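Local coordinates for protein myosin-I heavy chain (Dictyostelium discoideum, PDB 5EJQ) that is an unconventional class VII myosin, an actin-based motor with ATPase activity that acts in early phagocytosis and adhesion, represented here by a MyTH4-FERM module of its tail, at residues 182-187 with 263-268; 200-205 with 212-217; 249-254 with 279-284. The protein carries 3 engineered substitutions. One frame throughout, in Å; residues are numbered along the deposited sequence. Where two conformers were deposited one is given.

Interaction 1: 182-187 with 263-268. With GLY (glycine), chain B.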
ATOM      1  N   ARG A 182      -0.622 -12.029   0.562  1.00 25.52           N
ATOM      2  CA  ARG A 182      -0.833 -10.886   1.438  1.00 24.78           C
ATOM      3  C   ARG A 182      -0.193 -11.230   2.782  1.00 27.52           C
ATOM      4  O   ARG A 182       0.114 -12.387   3.026  1.00 27.02           O
ATOM      5  CB  ARG A 182      -2.321 -10.500   1.525  1.00 25.17           C
ATOM      6  CG  ARG A 182      -3.215 -11.451   2.301  1.00 26.68           C
ATOM      7  CD  ARG A 182      -4.645 -10.938   2.366  1.00 28.20           C
ATOM      8  NE  ARG A 182      -4.739  -9.626   3.009  1.00 25.89           N
ATOM      9  CZ  ARG A 182      -5.822  -8.859   3.008  1.00 33.16           C
ATOM     10  NH1 ARG A 182      -6.937  -9.273   2.415  1.00 18.76           N
ATOM     11  NH2 ARG A 182      -5.804  -7.678   3.611  1.00 20.68           N
ATOM     12  N   LYS A 183       0.030 -10.239   3.633  1.00 24.46           N
ATOM     13  CA  LYS A 183       0.748 -10.393   4.888  1.00 24.12           C
ATOM     14  C   LYS A 183      -0.114 -10.214   6.108  1.00 26.63           C
ATOM     15  O   LYS A 183       0.333 -10.516   7.214  1.00 28.08           O
ATOM     16  CB  LYS A 183       1.877  -9.330   4.936  1.00 27.33           C
ATOM     17  CG  LYS A 183       2.897  -9.405   3.796  1.00 42.13           C
ATOM     18  CD  LYS A 183       3.986  -8.354   4.023  1.00 55.85           C
ATOM     19  CE  LYS A 183       4.955  -8.210   2.881  1.00 67.77           C
ATOM     20  NZ  LYS A 183       5.661  -6.900   2.940  1.00 76.88           N
ATOM     21  N   GLN A 184      -1.291  -9.618   5.938  1.00 20.72           N
ATOM     22  CA  GLN A 184      -2.162  -9.290   7.052  1.00 20.30           C
ATOM     23  C   GLN A 184      -3.550  -9.876   6.890  1.00 24.27           C
ATOM     24  O   GLN A 184      -4.017 -10.073   5.769  1.00 22.74           O
ATOM     25  CB  GLN A 184      -2.292  -7.754   7.209  1.00 21.24           C
ATOM     26  CG  GLN A 184      -0.972  -6.981   7.321  1.00 30.11           C
ATOM     27  CD  GLN A 184      -0.279  -7.166   8.648  1.00 37.31           C
ATOM     28  OE1 GLN A 184      -0.902  -7.397   9.679  1.00 27.62           O
ATOM     29  NE2 GLN A 184       1.031  -7.066   8.648  1.00 33.76           N
ATOM     30  N   VAL A 185      -4.220 -10.108   8.031  1.00 20.93           N
ATOM     31  CA  VAL A 185      -5.601 -10.559   8.094  1.00 21.06           C
ATOM     32  C   VAL A 185      -6.467  -9.310   7.774  1.00 25.41           C
ATOM     33  O   VAL A 185      -6.204  -8.236   8.320  1.00 25.61           O
ATOM     34  CB  VAL A 185      -5.917 -11.168   9.494  1.00 25.29           C
ATOM     35  CG1 VAL A 185      -7.426 -11.271   9.757  1.00 24.90           C
ATOM     36  CG2 VAL A 185      -5.247 -12.532   9.652  1.00 25.19           C
ATOM     37  N   PRO A 186      -7.512  -9.433   6.925  1.00 20.34           N
ATOM     38  CA  PRO A 186      -8.367  -8.269   6.632  1.00 19.58           C
ATOM     39  C   PRO A 186      -8.890  -7.525   7.862  1.00 23.81           C
ATOM     40  O   PRO A 186      -9.258  -8.171   8.852  1.00 24.33           O
ATOM     41  CB  PRO A 186      -9.544  -8.894   5.888  1.00 20.73           C
ATOM     42  CG  PRO A 186      -8.946 -10.078   5.200  1.00 25.76           C
ATOM     43  CD  PRO A 186      -7.952 -10.626   6.174  1.00 21.32           C
ATOM     44  N   SER A 187      -8.988  -6.179   7.773  1.00 18.55           N
ATOM     45  CA  SER A 187      -9.581  -5.341   8.833  1.00 18.28           C
ATOM     46  C   SER A 187     -11.100  -5.519   8.806  1.00 22.52           C
ATOM     47  O   SER A 187     -11.643  -6.055   7.826  1.00 20.88           O
ATOM     48  CB  SER A 187      -9.249  -3.864   8.605  1.00 20.01           C
ATOM     49  OG  SER A 187      -9.574  -3.430   7.289  1.00 23.48           O
ATOM     50  N   LEU A 263      -2.549  -2.669  -0.559  1.00 17.15           N
ATOM     51  CA  LEU A 263      -3.080  -1.515   0.154  1.00 17.69           C
ATOM     52  C   LEU A 263      -3.986  -1.916   1.312  1.00 20.96           C
ATOM     53  O   LEU A 263      -4.007  -1.216   2.324  1.00 20.89           O
ATOM     54  CB  LEU A 263      -3.829  -0.570  -0.796  1.00 18.08           C
ATOM     55  CG  LEU A 263      -3.020   0.175  -1.859  1.00 22.83           C
ATOM     56  CD1 LEU A 263      -3.874   1.290  -2.457  1.00 23.24           C
ATOM     57  CD2 LEU A 263      -1.706   0.770  -1.283  1.00 21.93           C
ATOM     58  N   CYS A 264      -4.714  -3.036   1.180  1.00 18.42           N
ATOM     59  CA  CYS A 264      -5.551  -3.549   2.274  1.00 19.75           C
ATOM     60  C   CYS A 264      -4.729  -4.043   3.467  1.00 21.62           C
ATOM     61  O   CYS A 264      -5.226  -3.993   4.582  1.00 20.68           O
ATOM     62  CB  CYS A 264      -6.541  -4.599   1.786  1.00 20.72           C
ATOM     63  SG  CYS A 264      -7.971  -3.892   0.933  1.00 25.04           S
ATOM     64  N   ASP A 265      -3.474  -4.464   3.241  1.00 19.50           N
ATOM     65  CA  ASP A 265      -2.549  -4.866   4.308  1.00 20.64           C
ATOM     66  C   ASP A 265      -2.148  -3.644   5.142  1.00 25.16           C
ATOM     67  O   ASP A 265      -2.085  -3.753   6.364  1.00 25.04           O
ATOM     68  CB  ASP A 265      -1.317  -5.619   3.754  1.00 21.85           C
ATOM     69  CG  ASP A 265      -1.587  -7.097   3.456  1.00 27.68           C
ATOM     70  OD1 ASP A 265      -2.607  -7.633   3.951  1.00 26.09           O
ATOM     71  OD2 ASP A 265      -0.759  -7.726   2.759  1.00 27.52           O
ATOM     72  N   VAL A 266      -1.937  -2.466   4.486  1.00 21.21           N
ATOM     73  CA  VAL A 266      -1.666  -1.192   5.177  1.00 20.47           C
ATOM     74  C   VAL A 266      -2.921  -0.862   6.044  1.00 25.10           C
ATOM     75  O   VAL A 266      -2.772  -0.491   7.204  1.00 25.10           O
ATOM     76  CB  VAL A 266      -1.322  -0.039   4.184  1.00 24.14           C
ATOM     77  CG1 VAL A 266      -1.243   1.322   4.892  1.00 23.60           C
ATOM     78  CG2 VAL A 266      -0.033  -0.323   3.422  1.00 23.61           C
ATOM     79  N   LEU A 267      -4.143  -1.065   5.510  1.00 21.19           N
ATOM     80  CA  LEU A 267      -5.365  -0.805   6.300  1.00 21.61           C
ATOM     81  C   LEU A 267      -5.457  -1.663   7.575  1.00 24.86           C
ATOM     82  O   LEU A 267      -5.890  -1.147   8.607  1.00 23.89           O
ATOM     83  CB  LEU A 267      -6.656  -0.944   5.467  1.00 21.56           C
ATOM     84  CG  LEU A 267      -6.850   0.002   4.264  1.00 26.56           C
ATOM     85  CD1 LEU A 267      -8.204  -0.258   3.603  1.00 27.14           C
ATOM     86  CD2 LEU A 267      -6.763   1.461   4.677  1.00 27.36           C
ATOM     87  N   SER A 268      -5.081  -2.965   7.512  1.00 21.70           N
ATOM     88  CA  SER A 268      -5.121  -3.817   8.715  1.00 22.42           C
ATOM     89  C   SER A 268      -4.099  -3.290   9.749  1.00 27.73           C
ATOM     90  O   SER A 268      -4.415  -3.226  10.931  1.00 26.72           O
ATOM     91  CB  SER A 268      -4.797  -5.270   8.382  1.00 24.70           C
ATOM     92  OG  SER A 268      -5.618  -5.768   7.342  1.00 33.98           O
TER
HETATM   93  N   GLY B1701     -10.147   0.612   6.928  1.00 75.43           N
HETATM   94  CA  GLY B1701      -9.420  -0.228   7.872  1.00 76.22           C
HETATM   95  C   GLY B1701      -8.764   0.587   8.980  1.00 82.08           C
HETATM   96  O   GLY B1701      -9.308   0.612  10.107  1.00106.01           O
HETATM   97  OXT GLY B1701      -7.706   1.195   8.723  1.00 80.38           O
HETATM   98  O   HOH W   1      -7.779  -4.482   5.538  1.00 24.73           O

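Interaction 2: 200-205 with 212-217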
ATOM      1  N   ILE A 200     -13.502  -1.834  -1.580  1.00 20.19           N
ATOM      2  CA  ILE A 200     -13.022  -1.160  -0.371  1.00 20.48           C
ATOM      3  C   ILE A 200     -12.754   0.276  -0.774  1.00 22.51           C
ATOM      4  O   ILE A 200     -12.178   0.511  -1.832  1.00 20.72           O
ATOM      5  CB  ILE A 200     -11.788  -1.879   0.285  1.00 23.13           C
ATOM      6  CG1 ILE A 200     -12.176  -3.279   0.831  1.00 23.07           C
ATOM      7  CG2 ILE A 200     -11.194  -1.045   1.417  1.00 24.47           C
ATOM      8  CD1 ILE A 200     -11.899  -4.445  -0.065  1.00 24.23           C
ATOM      9  N   PHE A 201     -13.264   1.237   0.001  1.00 21.43           N
ATOM     10  CA  PHE A 201     -12.996   2.640  -0.288  1.00 21.77           C
ATOM     11  C   PHE A 201     -11.698   3.073   0.409  1.00 25.26           C
ATOM     12  O   PHE A 201     -11.527   2.847   1.605  1.00 26.29           O
ATOM     13  CB  PHE A 201     -14.169   3.552   0.134  1.00 24.55           C
ATOM     14  CG  PHE A 201     -13.816   5.029   0.181  1.00 26.93           C
ATOM     15  CD1 PHE A 201     -13.629   5.756  -0.987  1.00 30.59           C
ATOM     16  CD2 PHE A 201     -13.587   5.668   1.392  1.00 30.65           C
ATOM     17  CE1 PHE A 201     -13.268   7.109  -0.942  1.00 31.68           C
ATOM     18  CE2 PHE A 201     -13.212   7.020   1.432  1.00 33.42           C
ATOM     19  CZ  PHE A 201     -13.071   7.733   0.264  1.00 30.75           C
ATOM     20  N   VAL A 202     -10.800   3.704  -0.333  1.00 20.94           N
ATOM     21  CA  VAL A 202      -9.584   4.316   0.219  1.00 20.21           C
ATOM     22  C   VAL A 202      -9.487   5.762  -0.294  1.00 24.06           C
ATOM     23  O   VAL A 202      -9.870   6.053  -1.430  1.00 22.94           O
ATOM     24  CB  VAL A 202      -8.267   3.532  -0.013  1.00 23.34           C
ATOM     25  CG1 VAL A 202      -8.224   2.255   0.813  1.00 22.43           C
ATOM     26  CG2 VAL A 202      -8.021   3.244  -1.502  1.00 23.57           C
ATOM     27  N   ARG A 203      -8.971   6.655   0.547  0.56 20.87           N
ATOM     28  CA  ARG A 203      -8.792   8.064   0.226  0.56 20.80           C
ATOM     29  C   ARG A 203      -7.291   8.314   0.036  0.56 23.67           C
ATOM     30  O   ARG A 203      -6.494   7.979   0.921  0.56 20.96           O
ATOM     31  CB  ARG A 203      -9.346   8.914   1.381  0.56 21.78           C
ATOM     32  CG  ARG A 203      -9.716  10.346   1.012  0.56 34.26           C
ATOM     33  CD  ARG A 203     -10.262  11.113   2.212  0.56 46.37           C
ATOM     34  NE  ARG A 203     -11.579  10.629   2.643  0.56 59.69           N
ATOM     35  CZ  ARG A 203     -11.808   9.954   3.767  0.56 73.78           C
ATOM     36  NH1 ARG A 203     -10.813   9.680   4.603  0.56 62.93           N
ATOM     37  NH2 ARG A 203     -13.037   9.553   4.068  0.56 56.92           N
ATOM     38  N   ILE A 204      -6.906   8.873  -1.127  1.00 20.89           N
ATOM     39  CA  ILE A 204      -5.503   9.178  -1.428  1.00 21.00           C
ATOM     40  C   ILE A 204      -5.346  10.679  -1.501  1.00 25.11           C
ATOM     41  O   ILE A 204      -6.113  11.353  -2.199  1.00 25.04           O
ATOM     42  CB  ILE A 204      -4.995   8.523  -2.741  1.00 24.28           C
ATOM     43  CG1 ILE A 204      -5.604   7.105  -2.986  1.00 24.40           C
ATOM     44  CG2 ILE A 204      -3.441   8.523  -2.790  1.00 24.88           C
ATOM     45  CD1 ILE A 204      -5.096   5.968  -2.123  1.00 23.11           C
ATOM     46  N   THR A 205      -4.346  11.202  -0.796  1.00 19.76           N
ATOM     47  CA  THR A 205      -4.038  12.633  -0.814  1.00 19.00           C
ATOM     48  C   THR A 205      -2.979  12.891  -1.884  1.00 21.33           C
ATOM     49  O   THR A 205      -1.964  12.194  -1.915  1.00 20.01           O
ATOM     50  CB  THR A 205      -3.580  13.101   0.591  1.00 25.26           C
ATOM     51  OG1 THR A 205      -4.600  12.746   1.517  1.00 26.77           O
ATOM     52  CG2 THR A 205      -3.325  14.627   0.673  1.00 23.75           C
ATOM     53  N   LYS A 212      -8.547  12.130  -3.556  1.00 27.16           N
ATOM     54  CA  LYS A 212      -9.059  11.225  -4.575  1.00 26.30           C
ATOM     55  C   LYS A 212      -9.610  10.012  -3.843  1.00 30.12           C
ATOM     56  O   LYS A 212      -8.893   9.396  -3.053  1.00 29.67           O
ATOM     57  CB  LYS A 212      -7.928  10.737  -5.516  1.00 29.30           C
ATOM     58  CG  LYS A 212      -6.782  11.730  -5.793  1.00 50.80           C
ATOM     59  CD  LYS A 212      -7.165  12.815  -6.808  1.00 54.45           C
ATOM     60  CE  LYS A 212      -6.258  14.019  -6.690  1.00 62.41           C
ATOM     61  NZ  LYS A 212      -6.565  15.050  -7.723  1.00 63.82           N
ATOM     62  N   GLY A 213     -10.864   9.679  -4.125  1.00 25.11           N
ATOM     63  CA  GLY A 213     -11.553   8.520  -3.583  1.00 24.01           C
ATOM     64  C   GLY A 213     -11.397   7.361  -4.534  1.00 24.45           C
ATOM     65  O   GLY A 213     -11.660   7.498  -5.729  1.00 22.30           O
ATOM     66  N   LEU A 214     -10.939   6.230  -4.016  1.00 20.73           N
ATOM     67  CA  LEU A 214     -10.645   5.065  -4.834  1.00 21.49           C
ATOM     68  C   LEU A 214     -11.265   3.802  -4.313  1.00 23.64           C
ATOM     69  O   LEU A 214     -11.237   3.551  -3.118  1.00 23.73           O
ATOM     70  CB  LEU A 214      -9.106   4.918  -4.897  1.00 22.10           C
ATOM     71  CG  LEU A 214      -8.463   3.843  -5.768  1.00 28.06           C
ATOM     72  CD1 LEU A 214      -8.839   4.005  -7.230  1.00 29.46           C
ATOM     73  CD2 LEU A 214      -6.921   3.911  -5.650  1.00 29.53           C
ATOM     74  N   HIS A 215     -11.772   2.984  -5.241  1.00 19.19           N
ATOM     75  CA  HIS A 215     -12.300   1.654  -4.996  1.00 17.83           C
ATOM     76  C   HIS A 215     -11.232   0.662  -5.342  1.00 22.51           C
ATOM     77  O   HIS A 215     -10.644   0.739  -6.427  1.00 21.79           O
ATOM     78  CB  HIS A 215     -13.554   1.389  -5.821  1.00 17.68           C
ATOM     79  CG  HIS A 215     -14.804   1.789  -5.105  1.00 19.94           C
ATOM     80  ND1 HIS A 215     -16.031   1.748  -5.728  1.00 21.41           N
ATOM     81  CD2 HIS A 215     -14.979   2.158  -3.817  1.00 20.67           C
ATOM     82  CE1 HIS A 215     -16.910   2.106  -4.809  1.00 20.37           C
ATOM     83  NE2 HIS A 215     -16.316   2.384  -3.651  1.00 20.75           N
ATOM     84  N   ILE A 216     -10.916  -0.222  -4.376  1.00 18.74           N
ATOM     85  CA  ILE A 216      -9.923  -1.283  -4.528  1.00 17.78           C
ATOM     86  C   ILE A 216     -10.556  -2.601  -4.071  1.00 20.35           C
ATOM     87  O   ILE A 216     -11.629  -2.592  -3.474  1.00 17.44           O
ATOM     88  CB  ILE A 216      -8.623  -0.950  -3.709  1.00 20.85           C
ATOM     89  CG1 ILE A 216      -8.869  -0.957  -2.164  1.00 20.68           C
ATOM     90  CG2 ILE A 216      -7.964   0.373  -4.183  1.00 22.24           C
ATOM     91  CD1 ILE A 216      -7.537  -0.863  -1.255  1.00 21.27           C
ATOM     92  N   ASP A 217      -9.866  -3.720  -4.292  1.00 19.26           N
ATOM     93  CA  ASP A 217     -10.276  -5.001  -3.725  1.00 19.72           C
ATOM     94  C   ASP A 217      -9.132  -5.500  -2.807  1.00 22.25           C
ATOM     95  O   ASP A 217      -8.110  -4.811  -2.689  1.00 20.63           O
ATOM     96  CB  ASP A 217     -10.717  -6.015  -4.795  1.00 21.74           C
ATOM     97  CG  ASP A 217      -9.641  -6.587  -5.700  1.00 26.77           C
ATOM     98  OD1 ASP A 217      -8.448  -6.537  -5.320  1.00 26.35           O
ATOM     99  OD2 ASP A 217      -9.995  -7.138  -6.756  1.00 25.19           O
TER

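Interaction 3: 249-254 with 279-284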
ATOM      1  N   SER A 249       1.265   7.371   5.327  1.00 22.18           N
ATOM      2  CA  SER A 249       1.616   8.487   6.201  1.00 22.59           C
ATOM      3  C   SER A 249       0.918   8.364   7.546  1.00 26.50           C
ATOM      4  O   SER A 249      -0.303   8.245   7.581  1.00 26.10           O
ATOM      5  CB  SER A 249       1.265   9.825   5.546  1.00 25.29           C
ATOM      6  OG  SER A 249       1.593  10.913   6.392  1.00 28.54           O
ATOM      7  N   PHE A 250       1.684   8.409   8.653  1.00 23.87           N
ATOM      8  CA  PHE A 250       1.079   8.343   9.986  1.00 25.25           C
ATOM      9  C   PHE A 250       1.630   9.482  10.826  1.00 29.15           C
ATOM     10  O   PHE A 250       2.830   9.536  11.077  1.00 29.02           O
ATOM     11  CB  PHE A 250       1.271   6.958  10.652  1.00 28.17           C
ATOM     12  CG  PHE A 250       0.345   6.744  11.832  1.00 31.95           C
ATOM     13  CD1 PHE A 250      -0.939   6.240  11.648  1.00 37.15           C
ATOM     14  CD2 PHE A 250       0.737   7.097  13.123  1.00 35.78           C
ATOM     15  CE1 PHE A 250      -1.817   6.092  12.739  1.00 38.66           C
ATOM     16  CE2 PHE A 250      -0.131   6.931  14.211  1.00 39.07           C
ATOM     17  CZ  PHE A 250      -1.400   6.429  14.013  1.00 37.41           C
ATOM     18  N   ASN A 251       0.762  10.436  11.196  1.00 27.05           N
ATOM     19  CA  ASN A 251       1.117  11.638  11.970  1.00 26.99           C
ATOM     20  C   ASN A 251       2.267  12.424  11.315  1.00 30.30           C
ATOM     21  O   ASN A 251       3.139  12.943  12.003  1.00 29.50           O
ATOM     22  CB  ASN A 251       1.394  11.281  13.454  1.00 25.40           C
ATOM     23  CG  ASN A 251       0.151  10.865  14.212  1.00 39.48           C
ATOM     24  OD1 ASN A 251      -0.979  11.101  13.777  1.00 23.83           O
ATOM     25  ND2 ASN A 251       0.324  10.276  15.388  1.00 34.17           N
ATOM     26  N   GLY A 252       2.249  12.472   9.978  1.00 27.15           N
ATOM     27  CA  GLY A 252       3.249  13.163   9.169  1.00 25.94           C
ATOM     28  C   GLY A 252       4.473  12.330   8.824  1.00 29.27           C
ATOM     29  O   GLY A 252       5.322  12.778   8.052  1.00 31.17           O
ATOM     30  N   ILE A 253       4.591  11.133   9.394  1.00 23.91           N
ATOM     31  CA  ILE A 253       5.728  10.244   9.124  1.00 22.99           C
ATOM     32  C   ILE A 253       5.398   9.387   7.914  1.00 23.22           C
ATOM     33  O   ILE A 253       4.428   8.652   7.941  1.00 22.45           O
ATOM     34  CB  ILE A 253       6.143   9.388  10.368  1.00 25.77           C
ATOM     35  CG1 ILE A 253       6.320  10.254  11.668  1.00 26.65           C
ATOM     36  CG2 ILE A 253       7.395   8.539  10.059  1.00 25.23           C
ATOM     37  CD1 ILE A 253       7.319  11.469  11.606  1.00 35.07           C
ATOM     38  N   GLU A 254       6.226   9.444   6.888  1.00 20.55           N
ATOM     39  CA  GLU A 254       5.979   8.709   5.652  1.00 20.19           C
ATOM     40  C   GLU A 254       6.798   7.446   5.526  1.00 24.45           C
ATOM     41  O   GLU A 254       7.972   7.433   5.883  1.00 25.57           O
ATOM     42  CB  GLU A 254       6.193   9.615   4.429  1.00 21.57           C
ATOM     43  CG  GLU A 254       5.378  10.895   4.467  1.00 32.20           C
ATOM     44  CD  GLU A 254       5.407  11.747   3.211  1.00 54.48           C
ATOM     45  OE1 GLU A 254       6.424  11.726   2.479  1.00 42.82           O
ATOM     46  OE2 GLU A 254       4.415  12.478   2.985  1.00 47.64           O
ATOM     47  N   SER A 279      -6.616   6.161  22.924  1.00 77.82           N
ATOM     48  CA  SER A 279      -6.574   7.602  23.214  1.00 76.44           C
ATOM     49  C   SER A 279      -5.397   8.026  24.127  1.00 75.35           C
ATOM     50  O   SER A 279      -5.508   7.998  25.355  1.00 75.08           O
ATOM     51  CB  SER A 279      -7.915   8.113  23.747  1.00 81.33           C
ATOM     52  OG  SER A 279      -8.221   7.608  25.037  1.00 92.78           O
ATOM     53  N   LYS A 280      -4.273   8.419  23.496  1.00 67.57           N
ATOM     54  CA  LYS A 280      -3.049   8.916  24.137  1.00 65.06           C
ATOM     55  C   LYS A 280      -2.395   9.959  23.221  1.00 62.85           C
ATOM     56  O   LYS A 280      -1.830  10.937  23.703  1.00 62.24           O
ATOM     57  CB  LYS A 280      -2.081   7.763  24.467  1.00 68.08           C
ATOM     58  CG  LYS A 280      -0.950   8.166  25.421  1.00 84.16           C
ATOM     59  CD  LYS A 280      -0.475   7.006  26.287  1.00 94.40           C
ATOM     60  CE  LYS A 280      -0.890   7.181  27.731  1.00105.78           C
ATOM     61  NZ  LYS A 280      -0.688   5.939  28.523  1.00114.25           N
ATOM     62  N   ILE A 281      -2.463   9.725  21.900  1.00 55.28           N
ATOM     63  CA  ILE A 281      -1.968  10.604  20.837  1.00 53.15           C
ATOM     64  C   ILE A 281      -2.981  10.671  19.687  1.00 52.26           C
ATOM     65  O   ILE A 281      -3.994   9.965  19.707  1.00 51.16           O
ATOM     66  CB  ILE A 281      -0.505  10.312  20.335  1.00 56.11           C
ATOM     67  CG1 ILE A 281      -0.311   8.861  19.838  1.00 56.53           C
ATOM     68  CG2 ILE A 281       0.549  10.691  21.374  1.00 56.83           C
ATOM     69  CD1 ILE A 281       0.531   8.707  18.598  1.00 62.80           C
ATOM     70  N   GLN A 282      -2.714  11.542  18.694  1.00 45.98           N
ATOM     71  CA  GLN A 282      -3.525  11.679  17.484  1.00 43.90           C
ATOM     72  C   GLN A 282      -3.215  10.476  16.597  1.00 42.89           C
ATOM     73  O   GLN A 282      -2.121   9.906  16.689  1.00 41.01           O
ATOM     74  CB  GLN A 282      -3.163  12.967  16.728  1.00 45.06           C
ATOM     75  CG  GLN A 282      -3.711  14.248  17.342  1.00 50.82           C
ATOM     76  CD  GLN A 282      -3.252  15.456  16.563  1.00 61.73           C
ATOM     77  OE1 GLN A 282      -3.639  15.657  15.401  1.00 53.77           O
ATOM     78  NE2 GLN A 282      -2.398  16.281  17.181  1.00 47.78           N
ATOM     79  N   VAL A 283      -4.169  10.086  15.749  1.00 37.28           N
ATOM     80  CA  VAL A 283      -3.981   8.946  14.854  1.00 36.68           C
ATOM     81  C   VAL A 283      -4.291   9.355  13.415  1.00 38.07           C
ATOM     82  O   VAL A 283      -5.252   8.877  12.814  1.00 39.12           O
ATOM     83  CB  VAL A 283      -4.728   7.667  15.326  1.00 41.57           C
ATOM     84  CG1 VAL A 283      -3.960   6.982  16.449  1.00 41.45           C
ATOM     85  CG2 VAL A 283      -6.169   7.965  15.755  1.00 41.46           C
ATOM     86  N   ASN A 284      -3.479  10.273  12.869  1.00 30.26           N
ATOM     87  CA  ASN A 284      -3.704  10.781  11.524  1.00 28.58           C
ATOM     88  C   ASN A 284      -3.006   9.941  10.470  1.00 28.24           C
ATOM     89  O   ASN A 284      -1.803  10.077  10.247  1.00 27.33           O
ATOM     90  CB  ASN A 284      -3.354  12.268  11.419  1.00 28.41           C
ATOM     91  CG  ASN A 284      -3.884  13.070  12.584  1.00 57.94           C
ATOM     92  OD1 ASN A 284      -5.098  13.195  12.799  1.00 47.75           O
ATOM     93  ND2 ASN A 284      -2.976  13.557  13.408  1.00 54.84           N
TER
HETATM   94  O   HOH W   2      -0.348  11.588   8.441  1.00 23.04           O

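Interaction 1: 182-187 with 263-268
This contact belongs to the junction of the MyTH4-FERM module: Arg-182 to Ser-187, in the loop between helices 160-179 and 188-195 of the MyTH4 region, lies along one side of the first turns of helix 263-277 of the ubiquitin-like first FERM lobe, where Asp-265 is the main anchor. Arg-182 meets the carboxylate side-on in a salt bridge, NE and NH2 both converging on Asp-265 OD1, at 3.1 Å from NE. The oxygen lies close to the guanidinium plane, whereas the two nitrogens approach from one face of the carboxylate, the planes being 49° apart. The arginine chain bends at chi3 (-59°), and the CD of Pro-186 lies above one face of the guanidinium, offset toward its rim. NH1 turns to Ser-133 O and to Glu-190, so the buried arginine links three parts of the chain, and the carboxylates of Asp-265 and Glu-190 probably offset its charge. The other carboxylate oxygen, Asp-265 OD2, takes a nearly straight bond from the backbone N of Lys-183, 2.8 Å long, and Gln-184 N adds a weak bond to OD1. Gln-184 also packs its CB against the CB of Ser-268, 3.7 Å away. One helical turn beyond Asp-265, Ser-268 OG donates to Val-185 O over 2.7 Å, from above the carbonyl plane. A water bridges the segments further, accepting from Ser-187 N and donating to Cys-264 O. Ser-187 is the N-cap of helix 188-195, its OG making a weak bond to Glu-190 N, and with Leu-267 it lines the pocket of a bound glycine. There the CA of the glycine ligand lies 3.3 Å from Ser-187 OG and 3.7 Å from Leu-267 CB.

Interaction 2: 200-205 with 212-217
Phe-201 and His-215, a non-hydrogen-bonded antiparallel pair, carry the flat groups of this beta hairpin. The phenyl ring turns an edge to its neighbour strand, CE1 lying 3.5 Å from Gly-213 CA, close to the ring plane. Above one ring face, offset toward the rim, lies the backbone N of Arg-203, and that residue's NH2, in the modelled conformer, sits at the ring edge. Phe-201 CG is anti to the backbone N (chi1 165°), which carries the ring along its own strand and brings its CE1 edge up to Gly-213, which has no side chain to obstruct it. The imidazole likewise presents an edge, its CD2 4.1 Å from Phe-201 CA. Six backbone bonds of 2.8 to 2.9 Å between N and O atoms join Ile-200 with Ile-216, Val-202 with Leu-214 and Ile-204 with Lys-212, two to each pair. On the opposite, buried face, Val-202 spreads its methyls: CG1 meets Ile-216 CD1 at 3.8 Å, while CG2 touches Leu-214 CB at 3.9 Å. Beyond the hairpin, Asp-217 forms a salt bridge with Arg-175 of helix 160-179. The apolar face of this ubiquitin-like sheet packs on two helices, Leu-214 and Ile-216 meeting helix 222-232 and Ile-200, Val-202 and Ile-216 meeting helix 263-277, while strand 200-205 runs parallel to strand 285-291 on its other side.

Interaction 3: 249-254 with 279-284
Asn-251 grips the segment 279-284 with its side-chain amide and its backbone together. The amide uses both ends: OD1 accepts from Asn-284 N, and ND2 donates to Gln-282 O, each over 2.8 Å. Gln-282 O lies almost in the amide plane of Asn-251, but the amide nitrogen comes from well above the plane of that carbonyl. Two bonds from one amide fix its rotation and show which end is oxygen and which nitrogen. CG stands anti to the carbonyl carbon (chi1 -70°), which carries the amide across to the backbone of residues 282-284. A third bond, almost straight at 173°, runs from Asn-251 N to Asn-284 O over 2.8 Å. Beside this polar clasp, Phe-250 lies alongside Val-283, both pointing the same way, with CZ of the ring 3.6 Å from Val-283 CG1, which lies at the ring edge. Ile-281 brings its CD1 to 3.6 Å from Asn-251 ND2.

In the next shell, Asn-284 ND2 donates to Gln-282 OE1 over 3.0 Å, tying together two residues that Asn-251 binds through their backbones. A water donates to Asn-284 O, accepts from Gly-252 N and is bonded to Ser-249 OG, so it joins the turn to the incoming segment. Further out, Phe-250 rests on Leu-273 of helix 263-277 and on Phe-285, while Val-283 touches Leu-277, placing the apolar pair against the last turns of that helix. Phe-250 to Ile-253 are closed by backbone bonds in both directions. Strands 244-250 and 253-255 thus form a two-residue beta hairpin with an Asn-Gly type I' turn, a common sequence for this turn, which holds the loop leading from helix 263-277 into strand 285-291 of the ubiquitin-like lobe.

From the N terminus, the loop 182-187, between helices 160-179 and 188-195, opens interaction 1, which closes only at helix 263-277. Within that span the hairpin of interaction 2 opens and closes entirely. Segment 249-254 also starts within it, but its partner 279-284 follows the helix, so interactions 1 and 3 cross, whereas 2 and 3 are in series. Interactions 1 and 2 touch: Leu-263, Cys-264 and Leu-267 pack on Val-202, Ile-216 and Asp-217. Interaction 3 touches neither, yet reaches the same sheet as interaction 2. Interaction 1 joins the MyTH4 region to the ubiquitin-like lobe; interactions 2 and 3 lie within that lobe.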